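Local coordinates for protein ParA (Salmonella enterica subsp. enterica serovar Newport str. SL317, PDB 3EZF) that probably acts as a plasmid-partition ATPase of the P-loop NTPase class that also binds DNA and regulates transcription in response to ADP, at residues E385-T388 and K389-D393; S128-T131 and L132-L136; Q140-L143 and R144-L147. One frame throughout, in Å; residues are numbered along the deposited sequence.

Interaction 1 (E385-T388 and K389-D393). With SO4 (sulfate ion), chain E.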
ATOM      1  N   GLU A 385      -6.806 -24.130  -5.231  1.00 93.43           N
ATOM      2  CA  GLU A 385      -7.419 -24.627  -6.453  1.00 89.44           C
ATOM      3  C   GLU A 385      -8.933 -24.586  -6.352  1.00 84.50           C
ATOM      4  O   GLU A 385      -9.614 -24.048  -7.223  1.00 85.02           O
ATOM      5  CB  GLU A 385      -6.958 -26.057  -6.741  1.00 93.66           C
ATOM      6  CG  GLU A 385      -5.451 -26.203  -6.948  1.00 98.38           C
ATOM      7  CD  GLU A 385      -5.075 -27.479  -7.699  1.00103.46           C
ATOM      8  OE1 GLU A 385      -3.860 -27.742  -7.857  1.00105.18           O
ATOM      9  OE2 GLU A 385      -5.991 -28.215  -8.140  1.00104.21           O
ATOM     10  N   ARG A 386      -9.458 -25.153  -5.276  1.00 79.06           N
ATOM     11  CA  ARG A 386     -10.899 -25.172  -5.066  1.00 76.84           C
ATOM     12  C   ARG A 386     -11.477 -23.765  -4.981  1.00 72.19           C
ATOM     13  O   ARG A 386     -12.656 -23.547  -5.274  1.00 68.88           O
ATOM     14  CB  ARG A 386     -11.233 -25.964  -3.802  1.00 77.08           C
ATOM     15  CG  ARG A 386     -10.265 -25.732  -2.659  1.00 79.81           C
ATOM     16  CD  ARG A 386     -10.232 -26.938  -1.746  1.00 84.49           C
ATOM     17  NE  ARG A 386      -9.971 -28.160  -2.505  1.00 89.63           N
ATOM     18  CZ  ARG A 386      -9.876 -29.374  -1.970  1.00 93.26           C
ATOM     19  NH1 ARG A 386     -10.016 -29.541  -0.659  1.00 94.30           N
ATOM     20  NH2 ARG A 386      -9.652 -30.427  -2.749  1.00 94.81           N
ATOM     21  N   PHE A 387     -10.641 -22.811  -4.578  1.00 71.71           N
ATOM     22  CA  PHE A 387     -11.077 -21.426  -4.481  1.00 67.39           C
ATOM     23  C   PHE A 387     -11.291 -20.875  -5.885  1.00 67.81           C
ATOM     24  O   PHE A 387     -12.311 -20.242  -6.166  1.00 63.40           O
ATOM     25  CB  PHE A 387     -10.031 -20.577  -3.781  1.00 69.80           C
ATOM     26  CG  PHE A 387     -10.295 -19.111  -3.896  1.00 73.82           C
ATOM     27  CD1 PHE A 387     -11.340 -18.526  -3.188  1.00 75.22           C
ATOM     28  CD2 PHE A 387      -9.546 -18.321  -4.767  1.00 73.48           C
ATOM     29  CE1 PHE A 387     -11.635 -17.178  -3.342  1.00 76.74           C
ATOM     30  CE2 PHE A 387      -9.833 -16.971  -4.929  1.00 73.07           C
ATOM     31  CZ  PHE A 387     -10.879 -16.398  -4.219  1.00 75.74           C
ATOM     32  N   THR A 388     -10.307 -21.106  -6.753  1.00 65.75           N
ATOM     33  CA  THR A 388     -10.382 -20.672  -8.137  1.00 65.51           C
ATOM     34  C   THR A 388     -11.660 -21.244  -8.756  1.00 66.84           C
ATOM     35  O   THR A 388     -12.520 -20.500  -9.236  1.00 66.55           O
ATOM     36  CB  THR A 388      -9.164 -21.176  -8.924  1.00 65.22           C
ATOM     37  OG1 THR A 388      -7.969 -20.734  -8.273  1.00 64.62           O
ATOM     38  CG2 THR A 388      -9.178 -20.633 -10.339  1.00 66.86           C
ATOM     39  N   LYS A 389     -11.779 -22.569  -8.732  1.00 66.42           N
ATOM     40  CA  LYS A 389     -12.950 -23.244  -9.273  1.00 65.57           C
ATOM     41  C   LYS A 389     -14.213 -22.554  -8.753  1.00 65.54           C
ATOM     42  O   LYS A 389     -15.168 -22.336  -9.503  1.00 65.53           O
ATOM     43  CB  LYS A 389     -12.946 -24.714  -8.844  1.00 67.75           C
ATOM     44  CG  LYS A 389     -14.144 -25.533  -9.339  1.00 70.96           C
ATOM     45  CD  LYS A 389     -13.967 -25.970 -10.792  1.00 72.21           C
ATOM     46  CE  LYS A 389     -15.240 -26.576 -11.354  1.00 69.47           C
ATOM     47  NZ  LYS A 389     -15.718 -27.738 -10.556  1.00 70.36           N
ATOM     48  N   ALA A 390     -14.200 -22.207  -7.467  1.00 63.10           N
ATOM     49  CA  ALA A 390     -15.325 -21.539  -6.810  1.00 60.22           C
ATOM     50  C   ALA A 390     -15.660 -20.202  -7.474  1.00 59.92           C
ATOM     51  O   ALA A 390     -16.812 -19.909  -7.799  1.00 59.27           O
ATOM     52  CB  ALA A 390     -14.999 -21.324  -5.345  1.00 60.16           C
ATOM     53  N   VAL A 391     -14.634 -19.389  -7.675  1.00 59.57           N
ATOM     54  CA  VAL A 391     -14.804 -18.094  -8.309  1.00 52.21           C
ATOM     55  C   VAL A 391     -15.283 -18.306  -9.742  1.00 52.92           C
ATOM     56  O   VAL A 391     -16.213 -17.641 -10.193  1.00 51.51           O
ATOM     57  CB  VAL A 391     -13.464 -17.322  -8.321  1.00 50.53           C
ATOM     58  CG1 VAL A 391     -13.681 -15.904  -8.768  1.00 48.40           C
ATOM     59  CG2 VAL A 391     -12.841 -17.348  -6.938  1.00 48.46           C
ATOM     60  N   PHE A 392     -14.654 -19.241 -10.453  1.00 52.15           N
ATOM     61  CA  PHE A 392     -15.029 -19.506 -11.832  1.00 50.53           C
ATOM     62  C   PHE A 392     -16.493 -19.919 -11.999  1.00 54.61           C
ATOM     63  O   PHE A 392     -17.172 -19.467 -12.924  1.00 49.40           O
ATOM     64  CB  PHE A 392     -14.123 -20.578 -12.430  1.00 55.11           C
ATOM     65  CG  PHE A 392     -14.393 -20.831 -13.886  1.00 62.53           C
ATOM     66  CD1 PHE A 392     -15.425 -21.686 -14.285  1.00 59.39           C
ATOM     67  CD2 PHE A 392     -13.668 -20.150 -14.862  1.00 63.58           C
ATOM     68  CE1 PHE A 392     -15.737 -21.852 -15.630  1.00 59.35           C
ATOM     69  CE2 PHE A 392     -13.973 -20.308 -16.212  1.00 66.18           C
ATOM     70  CZ  PHE A 392     -15.014 -21.165 -16.596  1.00 65.82           C
ATOM     71  N   ASP A 393     -16.988 -20.773 -11.108  1.00 59.60           N
ATOM     72  CA  ASP A 393     -18.371 -21.225 -11.201  1.00 59.75           C
ATOM     73  C   ASP A 393     -19.373 -20.116 -10.884  1.00 60.83           C
ATOM     74  O   ASP A 393     -20.452 -20.068 -11.479  1.00 59.86           O
ATOM     75  CB  ASP A 393     -18.584 -22.444 -10.297  1.00 58.88           C
ATOM     76  CG  ASP A 393     -17.748 -23.628 -10.734  1.00 62.04           C
ATOM     77  OD1 ASP A 393     -17.915 -24.076 -11.893  1.00 61.08           O
ATOM     78  OD2 ASP A 393     -16.920 -24.103  -9.925  1.00 66.59           O
TER
HETATM   79  S   SO4 E 596     -17.969 -28.170 -13.535  1.00138.72           S
HETATM   80  O1  SO4 E 596     -18.408 -28.674 -14.851  1.00138.66           O
HETATM   81  O2  SO4 E 596     -19.111 -28.176 -12.603  1.00138.60           O
HETATM   82  O3  SO4 E 596     -17.466 -26.793 -13.679  1.00138.48           O
HETATM   83  O4  SO4 E 596     -16.893 -29.035 -13.010  1.00139.32           O
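Four successive i to i+4 backbone hydrogen bonds join 385-388 to 389-393 as two adjoining pieces of helix 378-400; the Lys389 N to Glu385 O bond, 3.0 Å long, is nearly straight at 170°. Ala390 N donates to Arg386 O, Val391 N to Phe387 O, and Phe392 N to Thr388 O at 2.8 Å.

Among the side chains, Phe387 and Val391 meet one turn apart. The Val391 branch CG2 comes over one face of the phenyl ring, 3.7 Å from its centroid and shifted toward the rim, with CZ of Phe387 as the nearest ring atom. This is a CH-pi contact. Phe387 reaches it with CG anti to its own backbone N (chi1 168°). The same phenyl group makes an edge-to-face contact with Phe316, at the sheet. Thr388 and Phe392 pack instead against helix 129-138.

Lys389 follows a different course. Its chain bends twice, bringing NZ to within 3.0 Å of O4 of a sulfate ion, to which it donates a hydrogen bond. Asp393, one turn further on, offers OD2 to Lys389 NZ at 3.9 Å, a long salt bridge.

The contact therefore combines an apolar patch at Phe387 and Val391, where one methyl lies over a ring face, with a charged end at Lys389, where the amine is shared between an anion and a carboxylate. The sulfate probably comes from the crystallisation liquor, and its negative charge would be expected to stabilise the protonated amine.

Interaction 2 (S128-T131 and L132-L136)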
ATOM      1  N   SER A 128      -1.286 -10.841  -6.610  1.00 56.03           N
ATOM      2  CA  SER A 128      -2.621 -11.214  -6.160  1.00 60.12           C
ATOM      3  C   SER A 128      -3.555 -11.368  -7.364  1.00 60.60           C
ATOM      4  O   SER A 128      -3.713 -12.478  -7.884  1.00 62.36           O
ATOM      5  CB  SER A 128      -3.166 -10.160  -5.188  1.00 61.26           C
ATOM      6  OG  SER A 128      -4.196 -10.696  -4.369  1.00 64.16           O
ATOM      7  N   THR A 129      -4.164 -10.271  -7.819  1.00 56.92           N
ATOM      8  CA  THR A 129      -5.073 -10.342  -8.960  1.00 54.55           C
ATOM      9  C   THR A 129      -4.498 -11.196 -10.086  1.00 52.68           C
ATOM     10  O   THR A 129      -5.195 -12.028 -10.652  1.00 53.57           O
ATOM     11  CB  THR A 129      -5.436  -8.927  -9.506  1.00 55.95           C
ATOM     12  OG1 THR A 129      -6.471  -8.350  -8.700  1.00 55.69           O
ATOM     13  CG2 THR A 129      -5.936  -9.001 -10.941  1.00 57.62           C
ATOM     14  N   VAL A 130      -3.226 -11.016 -10.406  1.00 53.43           N
ATOM     15  CA  VAL A 130      -2.635 -11.806 -11.479  1.00 53.46           C
ATOM     16  C   VAL A 130      -2.567 -13.271 -11.070  1.00 51.87           C
ATOM     17  O   VAL A 130      -2.576 -14.176 -11.911  1.00 48.61           O
ATOM     18  CB  VAL A 130      -1.220 -11.308 -11.832  1.00 51.37           C
ATOM     19  CG1 VAL A 130      -0.678 -12.099 -12.992  1.00 54.04           C
ATOM     20  CG2 VAL A 130      -1.263  -9.834 -12.202  1.00 53.37           C
ATOM     21  N   THR A 131      -2.512 -13.499  -9.766  1.00 52.60           N
ATOM     22  CA  THR A 131      -2.440 -14.852  -9.249  1.00 54.08           C
ATOM     23  C   THR A 131      -3.743 -15.576  -9.545  1.00 51.04           C
ATOM     24  O   THR A 131      -3.748 -16.764  -9.857  1.00 48.02           O
ATOM     25  CB  THR A 131      -2.151 -14.855  -7.732  1.00 56.66           C
ATOM     26  OG1 THR A 131      -0.845 -14.304  -7.491  1.00 56.93           O
ATOM     27  CG2 THR A 131      -2.198 -16.277  -7.183  1.00 58.77           C
ATOM     28  N   LEU A 132      -4.854 -14.860  -9.465  1.00 50.37           N
ATOM     29  CA  LEU A 132      -6.133 -15.481  -9.766  1.00 50.43           C
ATOM     30  C   LEU A 132      -6.156 -15.736 -11.271  1.00 50.46           C
ATOM     31  O   LEU A 132      -6.541 -16.806 -11.737  1.00 53.99           O
ATOM     32  CB  LEU A 132      -7.281 -14.552  -9.388  1.00 50.46           C
ATOM     33  CG  LEU A 132      -8.490 -15.228  -8.746  1.00 51.03           C
ATOM     34  CD1 LEU A 132      -9.660 -14.264  -8.794  1.00 48.47           C
ATOM     35  CD2 LEU A 132      -8.818 -16.530  -9.469  1.00 49.45           C
ATOM     36  N   ALA A 133      -5.734 -14.740 -12.034  1.00 47.52           N
ATOM     37  CA  ALA A 133      -5.703 -14.884 -13.474  1.00 50.11           C
ATOM     38  C   ALA A 133      -4.865 -16.103 -13.850  1.00 49.53           C
ATOM     39  O   ALA A 133      -5.261 -16.902 -14.701  1.00 48.20           O
ATOM     40  CB  ALA A 133      -5.130 -13.633 -14.105  1.00 53.16           C
ATOM     41  N   HIS A 134      -3.707 -16.242 -13.214  1.00 48.82           N
ATOM     42  CA  HIS A 134      -2.828 -17.376 -13.482  1.00 47.55           C
ATOM     43  C   HIS A 134      -3.466 -18.703 -13.120  1.00 47.23           C
ATOM     44  O   HIS A 134      -3.352 -19.659 -13.876  1.00 45.90           O
ATOM     45  CB  HIS A 134      -1.503 -17.207 -12.740  1.00 47.61           C
ATOM     46  CG  HIS A 134      -0.549 -16.291 -13.441  1.00 51.59           C
ATOM     47  ND1 HIS A 134       0.656 -15.891 -12.893  1.00 47.89           N
ATOM     48  CD2 HIS A 134      -0.613 -15.712 -14.664  1.00 47.83           C
ATOM     49  CE1 HIS A 134       1.284 -15.113 -13.748  1.00 47.68           C
ATOM     50  NE2 HIS A 134       0.540 -14.985 -14.834  1.00 46.15           N
ATOM     51  N   ALA A 135      -4.137 -18.745 -11.968  1.00 49.02           N
ATOM     52  CA  ALA A 135      -4.831 -19.940 -11.485  1.00 49.52           C
ATOM     53  C   ALA A 135      -5.923 -20.346 -12.472  1.00 49.81           C
ATOM     54  O   ALA A 135      -5.893 -21.449 -13.031  1.00 53.01           O
ATOM     55  CB  ALA A 135      -5.455 -19.667 -10.109  1.00 49.17           C
ATOM     56  N   LEU A 136      -6.888 -19.452 -12.675  1.00 45.29           N
ATOM     57  CA  LEU A 136      -7.985 -19.705 -13.600  1.00 47.24           C
ATOM     58  C   LEU A 136      -7.465 -20.295 -14.923  1.00 45.67           C
ATOM     59  O   LEU A 136      -8.057 -21.209 -15.488  1.00 38.89           O
ATOM     60  CB  LEU A 136      -8.754 -18.394 -13.861  1.00 44.58           C
ATOM     61  CG  LEU A 136      -9.563 -17.840 -12.676  1.00 43.96           C
ATOM     62  CD1 LEU A 136     -10.135 -16.462 -12.972  1.00 38.02           C
ATOM     63  CD2 LEU A 136     -10.678 -18.811 -12.375  1.00 45.81           C
TER
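Ser128 meets Leu132 through its carbonyl, which receives Leu132 N in a hydrogen bond, although the position of Ser128 O is less certain in the model. Next, Thr129 places its carbonyl oxygen 3.1 Å from Ala133 N, a nearly straight bond (169°); the same oxygen takes a weak second bond from Leu132 N. The hydroxyl OG1 of Thr129 turns elsewhere, hydrogen-bonding to Asp254 OD1.

Val130 makes the main side-chain contact. Its carbonyl oxygen accepts His134 N at 2.7 Å, and its CG1 branch sits over one face of the imidazole, 3.7 Å from the ring centroid and 16° off the normal, displaced toward the rim near NE2. The two side chains run side by side in the same direction. With CG1 anti to its backbone N (chi1 -177°), Val130 directs this methyl at the ring, while His134 carries CG beside its own backbone N. The result is a CH-pi contact one helical turn apart. Thr131 closes the segment: its carbonyl oxygen accepts a hydrogen bond from Ala135 N, 2.9 Å away, and CB of Ala135 also lies close to this oxygen.

Helix 129-138 follows the unmodelled residues 120-127, whose sequence is consistent with the Walker A P-loop of this NTPase fold, and it lies against the parallel sheet. Thr129 and Ala133 pack on strand 149-153, and Ala133 and His134 reach strand 203-206. Ala135 and Leu136 also meet Thr388 of helix 378-400, Leu136 bridging that helix and Ile149 of strand 149-153.

Interaction 3 (Q140-L143 and R144-L147)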
ATOM      1  N   GLN A 140      -6.917 -27.255 -13.431  1.00 68.64           N
ATOM      2  CA  GLN A 140      -7.116 -28.633 -13.866  1.00 67.21           C
ATOM      3  C   GLN A 140      -8.328 -28.775 -14.784  1.00 64.78           C
ATOM      4  O   GLN A 140      -8.191 -29.097 -15.966  1.00 59.81           O
ATOM      5  CB  GLN A 140      -7.321 -29.532 -12.641  1.00 72.44           C
ATOM      6  CG  GLN A 140      -6.093 -29.713 -11.771  1.00 76.00           C
ATOM      7  CD  GLN A 140      -5.177 -30.792 -12.309  1.00 79.20           C
ATOM      8  OE1 GLN A 140      -4.760 -30.744 -13.463  1.00 81.17           O
ATOM      9  NE2 GLN A 140      -4.863 -31.776 -11.477  1.00 78.47           N
ATOM     10  N   ASP A 141      -9.511 -28.533 -14.222  1.00 61.69           N
ATOM     11  CA  ASP A 141     -10.754 -28.656 -14.966  1.00 59.78           C
ATOM     12  C   ASP A 141     -11.185 -27.388 -15.651  1.00 57.38           C
ATOM     13  O   ASP A 141     -12.383 -27.197 -15.873  1.00 57.85           O
ATOM     14  CB  ASP A 141     -11.908 -29.097 -14.066  1.00 63.57           C
ATOM     15  CG  ASP A 141     -11.467 -29.441 -12.682  1.00 65.47           C
ATOM     16  OD1 ASP A 141     -10.509 -30.239 -12.560  1.00 63.93           O
ATOM     17  OD2 ASP A 141     -12.094 -28.921 -11.729  1.00 61.58           O
ATOM     18  N   LEU A 142     -10.236 -26.520 -15.981  1.00 51.67           N
ATOM     19  CA  LEU A 142     -10.592 -25.281 -16.645  1.00 47.24           C
ATOM     20  C   LEU A 142      -9.822 -25.127 -17.927  1.00 48.18           C
ATOM     21  O   LEU A 142     -10.154 -24.266 -18.733  1.00 50.04           O
ATOM     22  CB  LEU A 142     -10.337 -24.085 -15.729  1.00 44.99           C
ATOM     23  CG  LEU A 142     -11.486 -23.500 -14.887  1.00 40.98           C
ATOM     24  CD1 LEU A 142     -12.269 -24.573 -14.171  1.00 34.64           C
ATOM     25  CD2 LEU A 142     -10.901 -22.517 -13.876  1.00 38.82           C
ATOM     26  N   LEU A 143      -8.804 -25.968 -18.116  1.00 48.48           N
ATOM     27  CA  LEU A 143      -7.978 -25.936 -19.330  1.00 45.68           C
ATOM     28  C   LEU A 143      -8.823 -26.085 -20.592  1.00 44.73           C
ATOM     29  O   LEU A 143      -8.508 -25.523 -21.637  1.00 48.17           O
ATOM     30  CB  LEU A 143      -6.916 -27.041 -19.303  1.00 46.02           C
ATOM     31  CG  LEU A 143      -5.823 -27.049 -18.225  1.00 46.09           C
ATOM     32  CD1 LEU A 143      -4.887 -28.220 -18.480  1.00 54.29           C
ATOM     33  CD2 LEU A 143      -5.026 -25.777 -18.254  1.00 44.99           C
ATOM     34  N   ARG A 144      -9.900 -26.843 -20.489  1.00 44.58           N
ATOM     35  CA  ARG A 144     -10.808 -27.052 -21.610  1.00 47.60           C
ATOM     36  C   ARG A 144     -11.430 -25.744 -22.074  1.00 47.20           C
ATOM     37  O   ARG A 144     -12.092 -25.700 -23.110  1.00 51.06           O
ATOM     38  CB  ARG A 144     -11.935 -27.980 -21.180  1.00 47.18           C
ATOM     39  CG  ARG A 144     -12.554 -27.549 -19.863  1.00 47.19           C
ATOM     40  CD  ARG A 144     -13.910 -28.165 -19.668  1.00 51.36           C
ATOM     41  NE  ARG A 144     -14.826 -27.714 -20.709  1.00 59.74           N
ATOM     42  CZ  ARG A 144     -16.114 -28.016 -20.737  1.00 59.85           C
ATOM     43  NH1 ARG A 144     -16.623 -28.778 -19.768  1.00 51.82           N
ATOM     44  NH2 ARG A 144     -16.877 -27.555 -21.727  1.00 56.26           N
ATOM     45  N   HIS A 145     -11.248 -24.687 -21.288  1.00 49.24           N
ATOM     46  CA  HIS A 145     -11.810 -23.384 -21.624  1.00 49.24           C
ATOM     47  C   HIS A 145     -10.854 -22.518 -22.431  1.00 47.76           C
ATOM     48  O   HIS A 145     -11.283 -21.564 -23.058  1.00 47.76           O
ATOM     49  CB  HIS A 145     -12.216 -22.623 -20.358  1.00 51.91           C
ATOM     50  CG  HIS A 145     -13.275 -23.299 -19.549  1.00 53.81           C
ATOM     51  ND1 HIS A 145     -14.508 -23.633 -20.061  1.00 52.75           N
ATOM     52  CD2 HIS A 145     -13.281 -23.711 -18.253  1.00 53.76           C
ATOM     53  CE1 HIS A 145     -15.231 -24.223 -19.123  1.00 55.35           C
ATOM     54  NE2 HIS A 145     -14.508 -24.281 -18.019  1.00 57.09           N
ATOM     55  N   ASP A 146      -9.566 -22.848 -22.417  1.00 48.52           N
ATOM     56  CA  ASP A 146      -8.575 -22.066 -23.155  1.00 51.86           C
ATOM     57  C   ASP A 146      -8.823 -20.606 -22.791  1.00 49.27           C
ATOM     58  O   ASP A 146      -8.893 -19.745 -23.656  1.00 49.40           O
ATOM     59  CB  ASP A 146      -8.768 -22.255 -24.664  1.00 54.37           C
ATOM     60  CG  ASP A 146      -7.520 -21.903 -25.470  1.00 55.14           C
ATOM     61  OD1 ASP A 146      -6.598 -21.283 -24.907  1.00 56.76           O
ATOM     62  OD2 ASP A 146      -7.467 -22.245 -26.672  1.00 50.44           O
ATOM     63  N   LEU A 147      -8.980 -20.347 -21.497  1.00 49.84           N
ATOM     64  CA  LEU A 147      -9.245 -19.006 -20.979  1.00 45.00           C
ATOM     65  C   LEU A 147      -8.207 -17.950 -21.376  1.00 45.39           C
ATOM     66  O   LEU A 147      -6.998 -18.189 -21.321  1.00 46.14           O
ATOM     67  CB  LEU A 147      -9.360 -19.078 -19.454  1.00 42.88           C
ATOM     68  CG  LEU A 147     -10.732 -18.806 -18.833  1.00 45.35           C
ATOM     69  CD1 LEU A 147     -11.819 -19.460 -19.656  1.00 41.79           C
ATOM     70  CD2 LEU A 147     -10.746 -19.294 -17.383  1.00 42.86           C
TER
HETATM   71  O   HOH W   1     -10.134 -28.828 -18.311  1.00 48.11           O
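Two backbone hydrogen bonds of the i to i+3 kind tie 140-143 to 144-147. Asp146 N donates to Leu143 O at 3.0 Å. His145 N also bonds to Leu142 O, though the placement of this nitrogen is less certain. A water adds a third link: it donates to Gln140 O and accepts from Arg144 N, which lies 3.0 Å away. The carboxylate of Asp146 points away from 140-143 and forms salt bridges with Lys103 and Arg137.

Around this short 3-10 turn, the aliphatic part of Arg144 and the side chain of Leu142 pack against the imidazole of His145. CG of Arg144 stands over the centre of one face, 4.1 Å above the plane, whereas CB of Leu142 meets the edge in plane, 3.9 Å from CD2 of His145. His145 holds CG beside its backbone N (chi1 -62°), which folds the ring back toward Leu142.

The turn links helix 129-138 to strand 149-153. Leu143 packs on helix 89-98 and on Phe44 of strand 43-44, while Leu142 and Leu147 touch Phe392 of helix 378-400, whose ring stacks on His145.

In the fold
Along the chain the order is interaction 2, interaction 3, then interaction 1. The first two are consecutive parts of a single strand-to-strand connection in the P-loop NTPase domain: helix 129-138 and the turn leading into strand 149-153, with centres 14 Å apart. Helix 378-400, far later in sequence, returns to lie against both, successive turns of it reaching helix 129-138 and the 140-147 turn; interaction 1 is centred 11 Å from interaction 2 and 12 Å from interaction 3. The C-terminal helix thus joins the helix beside the parallel sheet to the turn, which in turn meets helix 89-98, within the predicted helix-turn-helix region.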